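Local coordinates for protein polymerase X (Deinococcus radiodurans, PDB 2W9M) that probably extends DNA strands with deoxyribonucleoside triphosphates as a family X DNA polymerase, and carries a zinc-binding PHP domain that may hydrolyse phosphoesters, at residues L92-L97 with N491-D496; R123-A128 with G226-V231; A165-A170 with A526-M531; L352-E357 with G521-A526. One frame throughout, in Å; residues are numbered along the deposited sequence.

Interaction 1 of 4, residues L92-L97 with N491-D496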
loop_
_atom_site.group_PDB
_atom_site.type_symbol
_atom_site.label_atom_id
_atom_site.label_comp_id
_atom_site.label_asym_id
_atom_site.label_seq_id
_atom_site.Cartn_x
_atom_site.Cartn_y
_atom_site.Cartn_z
ATOM N N LEU A 92 2.447 -13.502 0.543
ATOM C CA LEU A 92 2.206 -12.929 -0.775
ATOM C C LEU A 92 1.817 -11.451 -0.721
ATOM O O LEU A 92 1.247 -10.986 0.268
ATOM C CB LEU A 92 1.142 -13.742 -1.514
ATOM C CG LEU A 92 1.586 -15.156 -1.907
ATOM C CD1 LEU A 92 0.434 -15.930 -2.523
ATOM C CD2 LEU A 92 2.785 -15.118 -2.857
ATOM N N PRO A 93 2.145 -10.703 -1.786
ATOM C CA PRO A 93 1.807 -9.281 -1.893
ATOM C C PRO A 93 0.298 -9.093 -1.951
ATOM O O PRO A 93 -0.392 -9.941 -2.510
ATOM C CB PRO A 93 2.427 -8.872 -3.232
ATOM C CG PRO A 93 3.434 -9.924 -3.542
ATOM C CD PRO A 93 2.889 -11.182 -2.962
ATOM N N PRO A 94 -0.208 -7.989 -1.385
ATOM C CA PRO A 94 -1.641 -7.679 -1.346
ATOM C C PRO A 94 -2.291 -7.717 -2.727
ATOM O O PRO A 94 -3.382 -8.261 -2.875
ATOM C CB PRO A 94 -1.670 -6.251 -0.802
ATOM C CG PRO A 94 -0.429 -6.139 0.004
ATOM C CD PRO A 94 0.597 -6.950 -0.725
ATOM N N GLY A 95 -1.625 -7.140 -3.720
ATOM C CA GLY A 95 -2.166 -7.079 -5.065
ATOM C C GLY A 95 -2.260 -8.432 -5.746
ATOM O O GLY A 95 -3.117 -8.643 -6.600
ATOM N N LEU A 96 -1.374 -9.351 -5.378
ATOM C CA LEU A 96 -1.423 -10.693 -5.935
ATOM C C LEU A 96 -2.589 -11.466 -5.334
ATOM O O LEU A 96 -3.282 -12.204 -6.036
ATOM C CB LEU A 96 -0.117 -11.439 -5.685
ATOM C CG LEU A 96 -0.031 -12.819 -6.344
ATOM C CD1 LEU A 96 0.362 -12.674 -7.801
ATOM C CD2 LEU A 96 0.963 -13.695 -5.611
ATOM N N LEU A 97 -2.799 -11.298 -4.031
ATOM C CA LEU A 97 -3.936 -11.914 -3.349
ATOM C C LEU A 97 -5.246 -11.464 -3.986
ATOM O O LEU A 97 -6.221 -12.215 -4.016
ATOM C CB LEU A 97 -3.934 -11.558 -1.860
ATOM C CG LEU A 97 -2.733 -12.060 -1.057
ATOM C CD1 LEU A 97 -2.867 -11.664 0.409
ATOM C CD2 LEU A 97 -2.591 -13.567 -1.215
ATOM N N ASN A 491 2.551 1.180 -0.028
ATOM C CA ASN A 491 1.608 0.342 -0.772
ATOM C C ASN A 491 0.184 0.614 -0.297
ATOM O O ASN A 491 -0.097 0.532 0.896
ATOM C CB ASN A 491 1.958 -1.145 -0.646
ATOM C CG ASN A 491 1.018 -2.041 -1.447
ATOM O OD1 ASN A 491 -0.115 -2.302 -1.041
ATOM N ND2 ASN A 491 1.493 -2.522 -2.586
ATOM N N ALA A 492 -0.703 0.939 -1.235
ATOM C CA ALA A 492 -2.072 1.367 -0.921
ATOM C C ALA A 492 -2.878 0.371 -0.083
ATOM O O ALA A 492 -3.866 0.746 0.549
ATOM C CB ALA A 492 -2.830 1.713 -2.200
ATOM N N ALA A 493 -2.468 -0.892 -0.079
ATOM C CA ALA A 493 -3.175 -1.899 0.705
ATOM C C ALA A 493 -2.608 -2.009 2.109
ATOM O O ALA A 493 -3.137 -2.742 2.945
ATOM C CB ALA A 493 -3.135 -3.243 0.020
ATOM N N ARG A 494 -1.534 -1.278 2.375
ATOM C CA ARG A 494 -0.931 -1.309 3.701
ATOM C C ARG A 494 -1.061 0.024 4.436
ATOM O O ARG A 494 -1.732 0.099 5.468
ATOM C CB ARG A 494 0.528 -1.750 3.619
ATOM C CG ARG A 494 0.692 -3.202 3.199
ATOM C CD ARG A 494 2.159 -3.595 3.164
ATOM N NE ARG A 494 2.357 -4.942 2.643
ATOM C CZ ARG A 494 2.164 -6.054 3.347
ATOM N NH1 ARG A 494 1.751 -5.985 4.605
ATOM N NH2 ARG A 494 2.380 -7.237 2.789
ATOM N N LEU A 495 -0.428 1.065 3.899
ATOM C CA LEU A 495 -0.427 2.383 4.530
ATOM C C LEU A 495 -0.211 2.226 6.033
ATOM O O LEU A 495 -1.033 2.637 6.853
ATOM C CB LEU A 495 -1.726 3.124 4.217
ATOM C CG LEU A 495 -1.982 3.237 2.709
ATOM C CD1 LEU A 495 -3.188 4.103 2.412
ATOM C CD2 LEU A 495 -0.757 3.782 2.012
ATOM N N ASP A 496 0.924 1.630 6.371
ATOM C CA ASP A 496 1.201 1.150 7.713
ATOM C C ASP A 496 2.714 1.182 7.848
ATOM O O ASP A 496 3.401 0.611 7.005
ATOM C CB ASP A 496 0.672 -0.283 7.821
ATOM C CG ASP A 496 1.133 -1.000 9.073
ATOM O OD1 ASP A 496 1.182 -2.250 9.044
ATOM O OD2 ASP A 496 1.436 -0.328 10.083
#
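P94 meets N491, A493 and R494 beside the zinc site of the PHP domain, where a helix of the polymerase part leans on the loop that follows strand 485-489. Helix 94-99 probably opens a helix-hairpin-helix motif, with helix 107-115 as its partner. P93 is its N-cap, its O accepting from L97 N at 3.2 Å, and P94 starts the first turn, its ring facing the loop. The tightest touch is methylene to methyl, P94 CB to A493 CB at 3.4 Å. R494 passes the other end of the ring at about a right angle, with its NH2 4.0 Å from P94 CD. Its CG lies anti to the carbonyl carbon (chi1 -68°), and the chain stays extended as far as NE, which brings the guanidinium alongside the proline and near the zinc site. The R494 side chain comes within about 4 Å of those of H456 and D516, which bind zinc, and within about 5 Å of a zinc ion. NE makes a long, weak ion pair with D516. P93 itself rests on the zinc ligands D339 and H518, so the start of this helix and the arginine of the loop both border the zinc site. The loop is braced by its own backbone: N491 O accepts from both R494 N (2.7 Å) and L495 N. N491 also forms an Asx turn, its OD1 accepting from A493 N at 2.9 Å, the donor tilted 31° from the carbonyl plane. That same OD1 rests 4.0 Å from P94 CG.

Interaction 2 of 4, residues R123-A128 with G226-V231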
loop_
_atom_site.group_PDB
_atom_site.type_symbol
_atom_site.label_atom_id
_atom_site.label_comp_id
_atom_site.label_asym_id
_atom_site.label_seq_id
_atom_site.Cartn_x
_atom_site.Cartn_y
_atom_site.Cartn_z
ATOM N N ARG A 123 -4.628 -1.382 -11.185
ATOM C CA ARG A 123 -3.698 -1.374 -12.313
ATOM C C ARG A 123 -4.159 -2.315 -13.437
ATOM O O ARG A 123 -3.886 -2.069 -14.614
ATOM C CB ARG A 123 -2.290 -1.743 -11.831
ATOM C CG ARG A 123 -1.259 -1.902 -12.931
ATOM C CD ARG A 123 -0.787 -0.560 -13.462
ATOM N NE ARG A 123 0.234 -0.727 -14.494
ATOM C CZ ARG A 123 -0.019 -0.807 -15.798
ATOM N NH1 ARG A 123 -1.267 -0.728 -16.244
ATOM N NH2 ARG A 123 0.979 -0.964 -16.656
ATOM N N LEU A 124 -4.856 -3.387 -13.065
ATOM C CA LEU A 124 -5.456 -4.294 -14.036
ATOM C C LEU A 124 -6.577 -3.567 -14.762
ATOM O O LEU A 124 -6.727 -3.688 -15.979
ATOM C CB LEU A 124 -6.026 -5.530 -13.338
ATOM C CG LEU A 124 -5.973 -6.891 -14.041
ATOM C CD1 LEU A 124 -6.950 -7.858 -13.381
ATOM C CD2 LEU A 124 -6.253 -6.790 -15.527
ATOM N N ARG A 125 -7.367 -2.807 -14.009
ATOM C CA ARG A 125 -8.493 -2.078 -14.582
ATOM C C ARG A 125 -8.023 -1.031 -15.585
ATOM O O ARG A 125 -8.665 -0.807 -16.609
ATOM C CB ARG A 125 -9.323 -1.412 -13.493
ATOM C CG ARG A 125 -10.389 -0.498 -14.049
ATOM C CD ARG A 125 -10.808 0.544 -13.042
ATOM N NE ARG A 125 -10.926 1.842 -13.690
ATOM C CZ ARG A 125 -9.996 2.787 -13.623
ATOM N NH1 ARG A 125 -8.896 2.581 -12.919
ATOM N NH2 ARG A 125 -10.171 3.941 -14.247
ATOM N N GLU A 126 -6.899 -0.395 -15.286
ATOM C CA GLU A 126 -6.321 0.576 -16.205
ATOM C C GLU A 126 -5.774 -0.111 -17.453
ATOM O O GLU A 126 -5.911 0.402 -18.566
ATOM C CB GLU A 126 -5.215 1.372 -15.514
ATOM C CG GLU A 126 -5.719 2.260 -14.391
ATOM C CD GLU A 126 -4.608 2.731 -13.472
ATOM O OE1 GLU A 126 -3.528 2.099 -13.466
ATOM O OE2 GLU A 126 -4.815 3.732 -12.753
ATOM N N ALA A 127 -5.155 -1.273 -17.265
ATOM C CA ALA A 127 -4.600 -2.024 -18.385
ATOM C C ALA A 127 -5.699 -2.424 -19.357
ATOM O O ALA A 127 -5.500 -2.406 -20.568
ATOM C CB ALA A 127 -3.857 -3.249 -17.894
ATOM N N ALA A 128 -6.860 -2.777 -18.816
ATOM C CA ALA A 128 -8.011 -3.116 -19.642
ATOM C C ALA A 128 -8.475 -1.877 -20.403
ATOM O O ALA A 128 -8.751 -1.930 -21.601
ATOM C CB ALA A 128 -9.144 -3.675 -18.780
ATOM N N GLY A 226 -23.108 8.450 -9.275
ATOM C CA GLY A 226 -23.127 7.348 -10.213
ATOM C C GLY A 226 -22.130 6.275 -9.829
ATOM O O GLY A 226 -21.736 6.165 -8.669
ATOM N N ASP A 227 -21.709 5.491 -10.814
ATOM C CA ASP A 227 -20.826 4.362 -10.576
ATOM C C ASP A 227 -19.941 4.191 -11.800
ATOM O O ASP A 227 -20.429 3.853 -12.880
ATOM C CB ASP A 227 -21.661 3.096 -10.357
ATOM C CG ASP A 227 -20.918 2.026 -9.574
ATOM O OD1 ASP A 227 -20.658 2.246 -8.370
ATOM O OD2 ASP A 227 -20.615 0.957 -10.155
ATOM N N TYR A 228 -18.644 4.434 -11.642
ATOM C CA TYR A 228 -17.717 4.222 -12.744
ATOM C C TYR A 228 -16.890 2.950 -12.561
ATOM O O TYR A 228 -15.947 2.918 -11.767
ATOM C CB TYR A 228 -16.795 5.424 -12.949
ATOM C CG TYR A 228 -15.988 5.322 -14.226
ATOM C CD1 TYR A 228 -16.581 5.549 -15.462
ATOM C CD2 TYR A 228 -14.642 4.981 -14.199
ATOM C CE1 TYR A 228 -15.858 5.451 -16.633
ATOM C CE2 TYR A 228 -13.908 4.884 -15.366
ATOM C CZ TYR A 228 -14.521 5.119 -16.579
ATOM O OH TYR A 228 -13.797 5.019 -17.745
ATOM N N GLU A 229 -17.256 1.910 -13.304
ATOM C CA GLU A 229 -16.570 0.625 -13.240
ATOM C C GLU A 229 -16.450 0.097 -11.814
ATOM O O GLU A 229 -15.370 -0.306 -11.380
ATOM C CB GLU A 229 -15.202 0.722 -13.914
ATOM C CG GLU A 229 -15.309 1.028 -15.401
ATOM C CD GLU A 229 -13.964 1.253 -16.060
ATOM O OE1 GLU A 229 -12.928 1.063 -15.388
ATOM O OE2 GLU A 229 -13.946 1.623 -17.253
ATOM N N GLY A 230 -17.571 0.107 -11.094
ATOM C CA GLY A 230 -17.631 -0.439 -9.749
ATOM C C GLY A 230 -17.288 0.557 -8.658
ATOM O O GLY A 230 -17.607 0.339 -7.489
ATOM N N VAL A 231 -16.634 1.651 -9.038
ATOM C CA VAL A 231 -16.225 2.674 -8.085
ATOM C C VAL A 231 -17.274 3.779 -7.992
ATOM O O VAL A 231 -17.505 4.500 -8.964
ATOM C CB VAL A 231 -14.886 3.302 -8.491
ATOM C CG1 VAL A 231 -14.444 4.313 -7.453
ATOM C CG2 VAL A 231 -13.832 2.224 -8.683
#
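R125 and E229 form a salt bridge in which R125 NE donates to E229 OE1 at 2.7 Å. The bond is bent, with an N-H...O angle of 137°. OE1 is met nearly along its C-O axis, yet the carboxylate and guanidinium planes stand 53° apart. The R125 chain leaves with CG anti to the backbone N and bends at chi3 (137°), which directs NE at OE1. R125 CD lies 3.2 Å from E229 OE1. The guanidinium has further acidic mates: NH1 pairs with E122 and NH2 with E172. A leucine at R125 would probably leave E229, E122 and E172 without their shared positive partner, and the nearby like charges of E229 and E129 without a cation beside them. NH2 also comes edge to edge with Y228, 4.0 Å from CE2 and near the ring plane. One face of that ring carries E229 CG, 4.1 Å above the plane and toward the rim, while its OH is hydrogen-bonded to E129. E229 and G230 are the central pair of a type I' turn from Y228 to V231, closed by Y228 N to V231 O at 2.9 Å and V231 N to Y228 O. This is the tight end of the hairpin made by strands 224-228 and 231-238. The hairpin end lies against helix 121-130, with V169 of helix 163-176 packed under Y228 and V231, and L148 of helix 141-157 against R125 and A128.

Interaction 3 of 4, residues A165-A170 with A526-M531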
loop_
_atom_site.group_PDB
_atom_site.type_symbol
_atom_site.label_atom_id
_atom_site.label_comp_id
_atom_site.label_asym_id
_atom_site.label_seq_id
_atom_site.Cartn_x
_atom_site.Cartn_y
_atom_site.Cartn_z
ATOM N N ALA A 165 -7.797 3.132 -6.017
ATOM C CA ALA A 165 -8.928 3.099 -6.945
ATOM C C ALA A 165 -9.711 4.409 -6.955
ATOM O O ALA A 165 -10.022 4.944 -8.016
ATOM C CB ALA A 165 -9.853 1.932 -6.620
ATOM N N GLY A 166 -10.034 4.920 -5.772
ATOM C CA GLY A 166 -10.769 6.168 -5.663
ATOM C C GLY A 166 -10.036 7.342 -6.290
ATOM O O GLY A 166 -10.629 8.169 -6.979
ATOM N N LEU A 167 -8.734 7.414 -6.053
ATOM C CA LEU A 167 -7.925 8.516 -6.567
ATOM C C LEU A 167 -7.738 8.407 -8.078
ATOM O O LEU A 167 -7.823 9.405 -8.793
ATOM C CB LEU A 167 -6.567 8.552 -5.859
ATOM C CG LEU A 167 -5.730 9.831 -5.930
ATOM C CD1 LEU A 167 -6.607 11.054 -5.765
ATOM C CD2 LEU A 167 -4.642 9.807 -4.862
ATOM N N ALA A 168 -7.485 7.192 -8.559
ATOM C CA ALA A 168 -7.348 6.947 -9.993
ATOM C C ALA A 168 -8.618 7.326 -10.749
ATOM O O ALA A 168 -8.556 7.997 -11.776
ATOM C CB ALA A 168 -6.997 5.486 -10.250
ATOM N N VAL A 169 -9.767 6.895 -10.239
ATOM C CA VAL A 169 -11.040 7.197 -10.885
ATOM C C VAL A 169 -11.343 8.696 -10.871
ATOM O O VAL A 169 -11.775 9.254 -11.878
ATOM C CB VAL A 169 -12.205 6.404 -10.259
ATOM C CG1 VAL A 169 -13.538 6.909 -10.794
ATOM C CG2 VAL A 169 -12.036 4.912 -10.542
ATOM N N ALA A 170 -11.103 9.352 -9.740
ATOM C CA ALA A 170 -11.312 10.795 -9.661
ATOM C C ALA A 170 -10.394 11.538 -10.631
ATOM O O ALA A 170 -10.816 12.487 -11.296
ATOM C CB ALA A 170 -11.115 11.299 -8.242
ATOM N N ALA A 526 4.681 5.632 -3.983
ATOM C CA ALA A 526 5.286 6.564 -3.034
ATOM C C ALA A 526 4.328 7.703 -2.702
ATOM O O ALA A 526 4.264 8.172 -1.567
ATOM C CB ALA A 526 6.575 7.112 -3.594
ATOM N N ARG A 527 3.584 8.133 -3.713
ATOM C CA ARG A 527 2.600 9.200 -3.591
ATOM C C ARG A 527 1.539 8.938 -2.518
ATOM O O ARG A 527 1.044 9.874 -1.896
ATOM C CB ARG A 527 1.956 9.422 -4.959
ATOM C CG ARG A 527 0.512 9.845 -4.965
ATOM C CD ARG A 527 -0.128 9.413 -6.282
ATOM N NE ARG A 527 -1.137 10.359 -6.749
ATOM C CZ ARG A 527 -1.961 10.125 -7.765
ATOM N NH1 ARG A 527 -1.901 8.967 -8.411
ATOM N NH2 ARG A 527 -2.851 11.040 -8.129
ATOM N N TYR A 528 1.198 7.671 -2.298
ATOM C CA TYR A 528 0.219 7.313 -1.273
ATOM C C TYR A 528 0.829 7.340 0.124
ATOM O O TYR A 528 0.180 7.753 1.081
ATOM C CB TYR A 528 -0.399 5.938 -1.557
ATOM C CG TYR A 528 -0.992 5.815 -2.939
ATOM C CD1 TYR A 528 -0.447 4.943 -3.877
ATOM C CD2 TYR A 528 -2.090 6.579 -3.313
ATOM C CE1 TYR A 528 -0.982 4.832 -5.146
ATOM C CE2 TYR A 528 -2.634 6.476 -4.580
ATOM C CZ TYR A 528 -2.077 5.599 -5.492
ATOM O OH TYR A 528 -2.621 5.494 -6.753
ATOM N N GLY A 529 2.072 6.887 0.236
ATOM C CA GLY A 529 2.795 6.949 1.492
ATOM C C GLY A 529 3.025 8.386 1.919
ATOM O O GLY A 529 2.908 8.723 3.095
ATOM N N VAL A 530 3.351 9.238 0.954
ATOM C CA VAL A 530 3.578 10.653 1.224
ATOM C C VAL A 530 2.317 11.346 1.754
ATOM O O VAL A 530 2.403 12.195 2.640
ATOM C CB VAL A 530 4.106 11.391 -0.023
ATOM C CG1 VAL A 530 4.006 12.892 0.162
ATOM C CG2 VAL A 530 5.541 10.976 -0.315
ATOM N N MET A 531 1.153 10.982 1.220
ATOM C CA MET A 531 -0.112 11.554 1.685
ATOM C C MET A 531 -0.353 11.223 3.154
ATOM O O MET A 531 -0.885 12.041 3.902
ATOM C CB MET A 531 -1.289 11.052 0.841
ATOM C CG MET A 531 -1.196 11.397 -0.633
ATOM S SD MET A 531 -2.670 10.916 -1.564
ATOM C CE MET A 531 -3.858 12.127 -0.979
#
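L167, following A165 and G166 along helix 163-176, reaches across to R527, Y528 and M531 of helix 526-535, whereas A165 turns its methyl away, onto E122. With CG anti to the backbone N (chi1 -162°), L167 puts CD2 between three side chains. It lies 3.8 Å above one face of the R527 guanidinium, toward the rim, and CG is 3.8 Å from NH2. The same CD2 comes to the edge of the Y528 ring, 3.9 Å from CE2, and M531 SD touches it at 4.0 Å. The axes of the two short segments come no nearer than 12.6 Å, their directions 109° apart, so long side chains span the gap at this junction between the polymerase part and the PHP domain, whose last parallel strand, 511-514, precedes helix 526-535. R527 CD lies over the rim of one face of the Y528 ring. A serine at R527 would probably take away the guanidinium that L167 packs on and the methylene over the Y528 rim, opening a gap there. After L167, A168 packs on E122 and E126 of helix 121-130, and V169 lies against V233 of strand 231-238.

Interaction 4 of 4, residues L352-E357 with G521-A526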
loop_
_atom_site.group_PDB
_atom_site.type_symbol
_atom_site.label_atom_id
_atom_site.label_comp_id
_atom_site.label_asym_id
_atom_site.label_seq_id
_atom_site.Cartn_x
_atom_site.Cartn_y
_atom_site.Cartn_z
ATOM N N LEU A 352 15.132 5.782 -11.456
ATOM C CA LEU A 352 15.858 6.915 -12.016
ATOM C C LEU A 352 14.978 7.764 -12.932
ATOM O O LEU A 352 15.038 8.991 -12.887
ATOM C CB LEU A 352 17.108 6.452 -12.766
ATOM C CG LEU A 352 18.337 6.077 -11.933
ATOM C CD1 LEU A 352 19.508 5.730 -12.835
ATOM C CD2 LEU A 352 18.716 7.208 -10.999
ATOM N N THR A 353 14.160 7.119 -13.760
ATOM C CA THR A 353 13.304 7.867 -14.681
ATOM C C THR A 353 12.081 8.454 -13.973
ATOM O O THR A 353 11.332 9.233 -14.563
ATOM C CB THR A 353 12.862 7.033 -15.916
ATOM O OG1 THR A 353 11.590 6.423 -15.671
ATOM C CG2 THR A 353 13.896 5.967 -16.259
ATOM N N LEU A 354 11.887 8.077 -12.711
ATOM C CA LEU A 354 10.825 8.658 -11.894
ATOM C C LEU A 354 11.350 9.864 -11.123
ATOM O O LEU A 354 10.580 10.603 -10.508
ATOM C CB LEU A 354 10.239 7.624 -10.934
ATOM C CG LEU A 354 9.300 6.604 -11.573
ATOM C CD1 LEU A 354 9.026 5.450 -10.623
ATOM C CD2 LEU A 354 8.005 7.274 -11.998
ATOM N N GLY A 355 12.665 10.051 -11.155
ATOM C CA GLY A 355 13.281 11.241 -10.594
ATOM C C GLY A 355 14.008 11.046 -9.279
ATOM O O GLY A 355 14.383 12.017 -8.625
ATOM N N HIS A 356 14.213 9.796 -8.881
ATOM C CA HIS A 356 14.866 9.514 -7.610
ATOM C C HIS A 356 16.355 9.255 -7.817
ATOM O O HIS A 356 16.842 9.267 -8.946
ATOM C CB HIS A 356 14.186 8.343 -6.897
ATOM C CG HIS A 356 12.697 8.482 -6.797
ATOM N ND1 HIS A 356 12.088 9.416 -5.988
ATOM C CD2 HIS A 356 11.694 7.808 -7.411
ATOM C CE1 HIS A 356 10.776 9.312 -6.105
ATOM N NE2 HIS A 356 10.511 8.345 -6.964
ATOM N N GLU A 357 17.072 9.020 -6.725
ATOM C CA GLU A 357 18.527 8.941 -6.775
ATOM C C GLU A 357 19.082 7.517 -6.754
ATOM O O GLU A 357 19.979 7.196 -7.526
ATOM C CB GLU A 357 19.138 9.764 -5.641
ATOM C CG GLU A 357 20.643 9.623 -5.510
ATOM C CD GLU A 357 21.234 10.610 -4.520
ATOM O OE1 GLU A 357 22.233 10.250 -3.857
ATOM O OE2 GLU A 357 20.695 11.738 -4.406
ATOM N N GLY A 521 6.046 -0.242 -11.739
ATOM C CA GLY A 521 4.988 0.727 -11.530
ATOM C C GLY A 521 4.672 0.906 -10.060
ATOM O O GLY A 521 4.052 1.892 -9.665
ATOM N N GLY A 522 5.100 -0.053 -9.246
ATOM C CA GLY A 522 4.879 -0.005 -7.813
ATOM C C GLY A 522 5.619 1.144 -7.153
ATOM O O GLY A 522 5.289 1.551 -6.039
ATOM N N LEU A 523 6.623 1.670 -7.847
ATOM C CA LEU A 523 7.420 2.779 -7.331
ATOM C C LEU A 523 6.618 4.076 -7.321
ATOM O O LEU A 523 6.970 5.027 -6.625
ATOM C CB LEU A 523 8.700 2.952 -8.155
ATOM C CG LEU A 523 9.686 1.778 -8.118
ATOM C CD1 LEU A 523 10.741 1.916 -9.203
ATOM C CD2 LEU A 523 10.337 1.654 -6.747
ATOM N N ARG A 524 5.536 4.107 -8.092
ATOM C CA ARG A 524 4.661 5.275 -8.134
ATOM C C ARG A 524 3.676 5.282 -6.960
ATOM O O ARG A 524 2.842 6.178 -6.848
ATOM C CB ARG A 524 3.893 5.348 -9.461
ATOM C CG ARG A 524 4.727 5.062 -10.698
ATOM C CD ARG A 524 4.075 5.625 -11.952
ATOM N NE ARG A 524 4.664 6.904 -12.348
ATOM C CZ ARG A 524 4.296 8.092 -11.870
ATOM N NH1 ARG A 524 3.330 8.182 -10.966
ATOM N NH2 ARG A 524 4.901 9.195 -12.297
ATOM N N ASP A 525 3.774 4.279 -6.094
ATOM C CA ASP A 525 2.933 4.222 -4.905
ATOM C C ASP A 525 3.431 5.198 -3.845
ATOM O O ASP A 525 2.696 5.548 -2.923
ATOM C CB ASP A 525 2.882 2.800 -4.338
ATOM C CG ASP A 525 2.005 1.874 -5.163
ATOM O OD1 ASP A 525 1.897 0.681 -4.809
ATOM O OD2 ASP A 525 1.426 2.340 -6.171
ATOM N N ALA A 526 4.681 5.632 -3.983
ATOM C CA ALA A 526 5.286 6.564 -3.034
ATOM C C ALA A 526 4.328 7.703 -2.702
ATOM O O ALA A 526 4.264 8.172 -1.567
ATOM C CB ALA A 526 6.575 7.112 -3.594
#
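L354 CD2 meets the R524 guanidinium obliquely, 3.4 Å from NE and also close to NH2. The other flat group nearby, the H356 ring, has the carbonyl O of L354 over one face, well toward the rim, and its ND1 is hydrogen-bonded to L327 O. L354 and H356 belong to the first beta-alpha-beta crossover of the parallel PHP sheet, in which helix 344-353 joins strands 329-333 and 358-364. The helix ends in a Schellman motif: G355 takes a positive phi of 106°, and its N bonds to L352 O at 3.1 Å. L354, just ahead of that glycine, points at the 3-10 turn 521-524 that follows strand 511-514. R524 bends at chi3 (99°), which turns its guanidinium back toward the leucine methyl. On the buried side L523 touches T333 of the first strand as well as T515 and A517 after the last, so the contact joins the two outermost strands of the sheet through their following segments. Farther along the turn, D525 makes a salt bridge to R164. The second methyl of L354, CD1, presses on L523 CB at 3.5 Å, with L523 CD1 4.2 Å away.

Overall arrangement
Interactions 1 and 3 both join the polymerase part to the PHP domain, through a proline packed against the zinc-side loop and a leucine packed against helix 526-535. They touch where L495 packs on Y528. Interaction 4 stays inside the PHP domain and shares A526 with interaction 3; interaction 2 stays within the polymerase part and meets interaction 3 at V169. All four are partly buried, and interaction 4 alone has an exposed touching residue, R524. Interaction 1 lies nearest the chain centre, at about 5 Å, interaction 2 farthest, at about 18 Å. Chemistry divides them: interaction 2 rests on a salt bridge among several acids, whereas in the other three an aliphatic side chain lies against an arginine.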